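Local coordinates for malonyl CoA-acyl carrier protein transacylase (Clostridium perfringens, PDB 3PTW), which probably transfers the malonyl group from malonyl-CoA to acyl carrier protein, the step that supplies extender units for fatty acid synthesis, at residues L7-G19 against L56-N70. Residues are numbered along the deposited sequence; the frame is centred on the assembly and turned at random.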
loop_
_atom_site.group_PDB
_atom_site.type_symbol
_atom_site.label_atom_id
_atom_site.label_comp_id
_atom_site.label_asym_id
_atom_site.label_seq_id
_atom_site.Cartn_x
_atom_site.Cartn_y
_atom_site.Cartn_z
ATOM N N LEU A 7 4.299 -8.497 1.408
ATOM C CA LEU A 7 3.932 -7.090 1.561
ATOM C C LEU A 7 4.014 -6.466 0.180
ATOM O O LEU A 7 5.023 -6.616 -0.520
ATOM C CB LEU A 7 4.881 -6.358 2.525
ATOM C CG LEU A 7 5.059 -6.909 3.944
ATOM C CD1 LEU A 7 6.144 -6.145 4.670
ATOM C CD2 LEU A 7 3.766 -6.915 4.752
ATOM N N PHE A 8 2.953 -5.794 -0.229
ATOM C CA PHE A 8 2.944 -5.216 -1.571
ATOM C C PHE A 8 3.110 -3.717 -1.524
ATOM O O PHE A 8 2.393 -3.030 -0.781
ATOM C CB PHE A 8 1.684 -5.626 -2.328
ATOM C CG PHE A 8 1.572 -7.111 -2.522
ATOM C CD1 PHE A 8 2.302 -7.749 -3.537
ATOM C CD2 PHE A 8 0.775 -7.877 -1.673
ATOM C CE1 PHE A 8 2.229 -9.117 -3.712
ATOM C CE2 PHE A 8 0.690 -9.264 -1.833
ATOM C CZ PHE A 8 1.421 -9.891 -2.859
ATOM N N ALA A 9 4.061 -3.232 -2.324
ATOM C CA ALA A 9 4.395 -1.801 -2.424
ATOM C C ALA A 9 3.218 -0.941 -2.830
ATOM O O ALA A 9 2.290 -1.416 -3.499
ATOM C CB ALA A 9 5.522 -1.599 -3.400
ATOM N N GLY A 10 3.271 0.334 -2.455
ATOM C CA GLY A 10 2.171 1.254 -2.719
ATOM C C GLY A 10 2.602 2.608 -3.248
ATOM O O GLY A 10 3.743 2.787 -3.720
ATOM N N GLN A 11 1.682 3.568 -3.166
ATOM C CA GLN A 11 1.911 4.889 -3.743
ATOM C C GLN A 11 3.102 5.540 -3.039
ATOM O O GLN A 11 3.239 5.430 -1.822
ATOM C CB GLN A 11 0.629 5.745 -3.664
ATOM C CG GLN A 11 0.756 7.151 -4.255
ATOM C CD GLN A 11 -0.581 7.765 -4.670
ATOM O OE1 GLN A 11 -1.393 7.133 -5.353
ATOM N NE2 GLN A 11 -0.797 9.016 -4.280
ATOM N N GLY A 12 3.975 6.176 -3.821
ATOM C CA GLY A 12 5.149 6.861 -3.282
ATOM C C GLY A 12 6.457 6.150 -3.557
ATOM O O GLY A 12 7.523 6.778 -3.551
ATOM N N ALA A 13 6.384 4.842 -3.798
ATOM C CA ALA A 13 7.567 4.046 -4.152
ATOM C C ALA A 13 7.799 3.888 -5.665
ATOM O O ALA A 13 8.776 3.256 -6.084
ATOM C CB ALA A 13 7.498 2.676 -3.476
ATOM N N GLN A 14 6.920 4.444 -6.492
ATOM C CA GLN A 14 7.075 4.313 -7.949
ATOM C C GLN A 14 8.301 5.066 -8.465
ATOM O O GLN A 14 8.724 6.056 -7.877
ATOM C CB GLN A 14 5.814 4.775 -8.696
ATOM C CG GLN A 14 5.608 6.303 -8.766
ATOM C CD GLN A 14 5.052 6.913 -7.477
ATOM O OE1 GLN A 14 4.730 6.203 -6.528
ATOM N NE2 GLN A 14 4.937 8.238 -7.449
ATOM N N TYR A 15 8.864 4.578 -9.564
ATOM C CA TYR A 15 9.966 5.251 -10.259
ATOM C C TYR A 15 10.034 4.763 -11.698
ATOM O O TYR A 15 9.620 3.631 -12.012
ATOM C CB TYR A 15 11.316 5.015 -9.557
ATOM C CG TYR A 15 11.704 3.549 -9.369
ATOM C CD1 TYR A 15 12.514 2.878 -10.303
ATOM C CD2 TYR A 15 11.276 2.844 -8.242
ATOM C CE1 TYR A 15 12.860 1.523 -10.118
ATOM C CE2 TYR A 15 11.610 1.507 -8.048
ATOM C CZ TYR A 15 12.398 0.850 -8.969
ATOM O OH TYR A 15 12.721 -0.476 -8.731
ATOM N N VAL A 16 10.550 5.627 -12.572
ATOM C CA VAL A 16 10.725 5.294 -13.976
ATOM C C VAL A 16 11.685 4.115 -14.097
ATOM O O VAL A 16 12.775 4.134 -13.530
ATOM C CB VAL A 16 11.266 6.505 -14.776
ATOM C CG1 VAL A 16 11.340 6.178 -16.255
ATOM C CG2 VAL A 16 10.390 7.732 -14.540
ATOM N N GLY A 17 11.268 3.095 -14.841
ATOM C CA GLY A 17 12.068 1.888 -15.036
ATOM C C GLY A 17 11.683 0.743 -14.104
ATOM O O GLY A 17 12.176 -0.364 -14.265
ATOM N N MET A 18 10.805 0.988 -13.130
ATOM C CA MET A 18 10.332 -0.114 -12.280
ATOM C C MET A 18 9.683 -1.181 -13.173
ATOM O O MET A 18 9.115 -0.867 -14.227
ATOM C CB MET A 18 9.382 0.381 -11.187
ATOM C CG MET A 18 8.004 0.820 -11.680
ATOM S SD MET A 18 6.998 1.517 -10.361
ATOM C CE MET A 18 5.482 1.856 -11.281
ATOM N N GLY A 19 9.834 -2.444 -12.791
ATOM C CA GLY A 19 9.280 -3.552 -13.568
ATOM C C GLY A 19 10.092 -4.028 -14.754
ATOM O O GLY A 19 9.936 -5.169 -15.203
ATOM N N LEU A 56 3.643 9.120 -14.209
ATOM C CA LEU A 56 3.920 8.185 -13.107
ATOM C C LEU A 56 3.639 8.726 -11.703
ATOM O O LEU A 56 3.309 7.957 -10.795
ATOM C CB LEU A 56 5.341 7.618 -13.203
ATOM C CG LEU A 56 5.542 6.147 -12.827
ATOM C CD1 LEU A 56 4.381 5.232 -13.272
ATOM C CD2 LEU A 56 6.851 5.645 -13.398
ATOM N N ASN A 57 3.745 10.042 -11.523
ATOM C CA ASN A 57 3.433 10.653 -10.222
ATOM C C ASN A 57 2.026 11.261 -10.148
ATOM O O ASN A 57 1.681 11.935 -9.170
ATOM C CB ASN A 57 4.491 11.685 -9.822
ATOM C CG ASN A 57 5.900 11.109 -9.788
ATOM O OD1 ASN A 57 6.138 10.012 -9.272
ATOM N ND2 ASN A 57 6.848 11.860 -10.336
ATOM N N LYS A 58 1.218 11.020 -11.176
ATOM C CA LYS A 58 -0.204 11.360 -11.134
ATOM C C LYS A 58 -0.985 10.143 -10.623
ATOM O O LYS A 58 -0.982 9.089 -11.256
ATOM C CB LYS A 58 -0.691 11.813 -12.518
ATOM C CG LYS A 58 -0.825 13.344 -12.721
ATOM C CD LYS A 58 0.302 14.188 -12.089
ATOM C CE LYS A 58 1.591 14.193 -12.917
ATOM N NZ LYS A 58 1.425 14.881 -14.231
ATOM N N THR A 59 -1.651 10.300 -9.480
ATOM C CA THR A 59 -2.222 9.165 -8.734
ATOM C C THR A 59 -3.135 8.235 -9.563
ATOM O O THR A 59 -3.022 7.001 -9.474
ATOM C CB THR A 59 -2.909 9.620 -7.414
ATOM O OG1 THR A 59 -4.268 10.005 -7.664
ATOM C CG2 THR A 59 -2.168 10.791 -6.797
ATOM N N GLU A 60 -4.025 8.814 -10.373
ATOM C CA GLU A 60 -4.786 8.019 -11.346
ATOM C C GLU A 60 -3.921 7.006 -12.122
ATOM O O GLU A 60 -4.332 5.864 -12.359
ATOM C CB GLU A 60 -5.524 8.913 -12.329
ATOM C CG GLU A 60 -6.399 8.104 -13.273
ATOM C CD GLU A 60 -7.067 8.933 -14.334
ATOM O OE1 GLU A 60 -7.078 10.169 -14.208
ATOM O OE2 GLU A 60 -7.596 8.334 -15.294
ATOM N N PHE A 61 -2.716 7.422 -12.497
ATOM C CA PHE A 61 -1.811 6.571 -13.255
ATOM C C PHE A 61 -0.812 5.785 -12.398
ATOM O O PHE A 61 -0.473 4.654 -12.740
ATOM C CB PHE A 61 -1.114 7.385 -14.344
ATOM C CG PHE A 61 -2.029 7.772 -15.463
ATOM C CD1 PHE A 61 -2.154 6.951 -16.582
ATOM C CD2 PHE A 61 -2.805 8.932 -15.387
ATOM C CE1 PHE A 61 -3.019 7.285 -17.616
ATOM C CE2 PHE A 61 -3.684 9.281 -16.432
ATOM C CZ PHE A 61 -3.786 8.464 -17.538
ATOM N N THR A 62 -0.355 6.384 -11.299
ATOM C CA THR A 62 0.507 5.721 -10.323
ATOM C C THR A 62 -0.062 4.383 -9.853
ATOM O O THR A 62 0.677 3.390 -9.739
ATOM C CB THR A 62 0.717 6.612 -9.059
ATOM O OG1 THR A 62 1.045 7.946 -9.450
ATOM C CG2 THR A 62 1.831 6.062 -8.174
ATOM N N GLN A 63 -1.371 4.365 -9.580
ATOM C CA GLN A 63 -1.992 3.210 -8.945
ATOM C C GLN A 63 -1.977 1.955 -9.858
ATOM O O GLN A 63 -1.443 0.925 -9.445
ATOM C CB GLN A 63 -3.374 3.555 -8.338
ATOM C CG GLN A 63 -3.314 4.639 -7.225
ATOM C CD GLN A 63 -4.558 4.715 -6.312
ATOM O OE1 GLN A 63 -5.481 3.905 -6.392
ATOM N NE2 GLN A 63 -4.574 5.710 -5.450
ATOM N N PRO A 64 -2.496 2.044 -11.106
ATOM C CA PRO A 64 -2.381 0.859 -11.977
ATOM C C PRO A 64 -0.957 0.575 -12.431
ATOM O O PRO A 64 -0.656 -0.550 -12.852
ATOM C CB PRO A 64 -3.242 1.217 -13.186
ATOM C CG PRO A 64 -3.261 2.744 -13.207
ATOM C CD PRO A 64 -3.292 3.112 -11.741
ATOM N N ALA A 65 -0.094 1.580 -12.385
ATOM C CA ALA A 65 1.316 1.358 -12.690
ATOM C C ALA A 65 1.954 0.441 -11.642
ATOM O O ALA A 65 2.560 -0.566 -11.990
ATOM C CB ALA A 65 2.054 2.669 -12.799
ATOM N N ILE A 66 1.786 0.778 -10.371
ATOM C CA ILE A 66 2.323 -0.028 -9.260
ATOM C C ILE A 66 1.685 -1.417 -9.180
ATOM O O ILE A 66 2.382 -2.425 -9.018
ATOM C CB ILE A 66 2.202 0.729 -7.914
ATOM C CG1 ILE A 66 3.162 1.919 -7.924
ATOM C CG2 ILE A 66 2.448 -0.201 -6.707
ATOM C CD1 ILE A 66 3.093 2.786 -6.718
ATOM N N ILE A 67 0.366 -1.468 -9.337
ATOM C CA ILE A 67 -0.373 -2.722 -9.271
ATOM C C ILE A 67 0.141 -3.738 -10.299
ATOM O O ILE A 67 0.292 -4.921 -9.976
ATOM C CB ILE A 67 -1.897 -2.483 -9.423
ATOM C CG1 ILE A 67 -2.454 -1.773 -8.176
ATOM C CG2 ILE A 67 -2.639 -3.795 -9.701
ATOM C CD1 ILE A 67 -2.232 -2.501 -6.856
ATOM N N THR A 68 0.411 -3.252 -11.515
ATOM C CA THR A 68 0.967 -4.059 -12.601
ATOM C C THR A 68 2.370 -4.537 -12.271
ATOM O O THR A 68 2.713 -5.691 -12.509
ATOM C CB THR A 68 1.049 -3.251 -13.947
ATOM O OG1 THR A 68 -0.252 -2.762 -14.303
ATOM C CG2 THR A 68 1.586 -4.131 -15.075
ATOM N N THR A 69 3.180 -3.622 -11.759
ATOM C CA THR A 69 4.555 -3.908 -11.380
ATOM C C THR A 69 4.616 -4.965 -10.266
ATOM O O THR A 69 5.358 -5.955 -10.381
ATOM C CB THR A 69 5.281 -2.593 -11.029
ATOM O OG1 THR A 69 5.479 -1.847 -12.245
ATOM C CG2 THR A 69 6.635 -2.846 -10.356
ATOM N N ASN A 70 3.816 -4.760 -9.218
ATOM C CA ASN A 70 3.655 -5.732 -8.123
ATOM C C ASN A 70 3.276 -7.139 -8.618
ATOM O O ASN A 70 3.805 -8.139 -8.131
ATOM C CB ASN A 70 2.628 -5.232 -7.086
ATOM C CG ASN A 70 3.116 -4.008 -6.292
ATOM O OD1 ASN A 70 4.225 -3.531 -6.491
ATOM N ND2 ASN A 70 2.277 -3.503 -5.381
#
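N70 ND2 is gripped twice, reaching A9 O at 2.8 Å across the contact and pairing with S96 OG beyond it. At the other end the side-chain amide of Q14 is held on both sides: NE2 gives a hydrogen to N57 OD1 at 2.8 Å, on a lone pair in the carbonyl plane, while OE1 accepts from the backbone N of G12 at 2.8 Å. Glutamine suits the place because one flat group both donates and accepts; a bend at chi2 (-78°) turns it back toward its own loop, with T62 CG2 3.3 Å from OE1. T62 OG1 meanwhile donates to L56 O, tying the helix's first turn to the residues before it. The extended Q11 side chain slants across T59, NE2 against CG2; Q63 NE2 gives Q11 OE1 a weak hydrogen bond, while Q63 OE1 accepts from R116. Between these polar ends, I66 CD1 lies against G10 O and Q14 CB, and M18 CE sits 3.8 Å from A65 CB and 4.1 Å from L56 CD1. G19 has positive phi, where a CB would press on M18 O and T69 OG1. Helix 59-79 thus backs the loop after strand 4-8, which runs parallel to both neighbours in the mixed central sheet: the GQGxQ loop characteristic of malonyl-CoA:ACP transacylases.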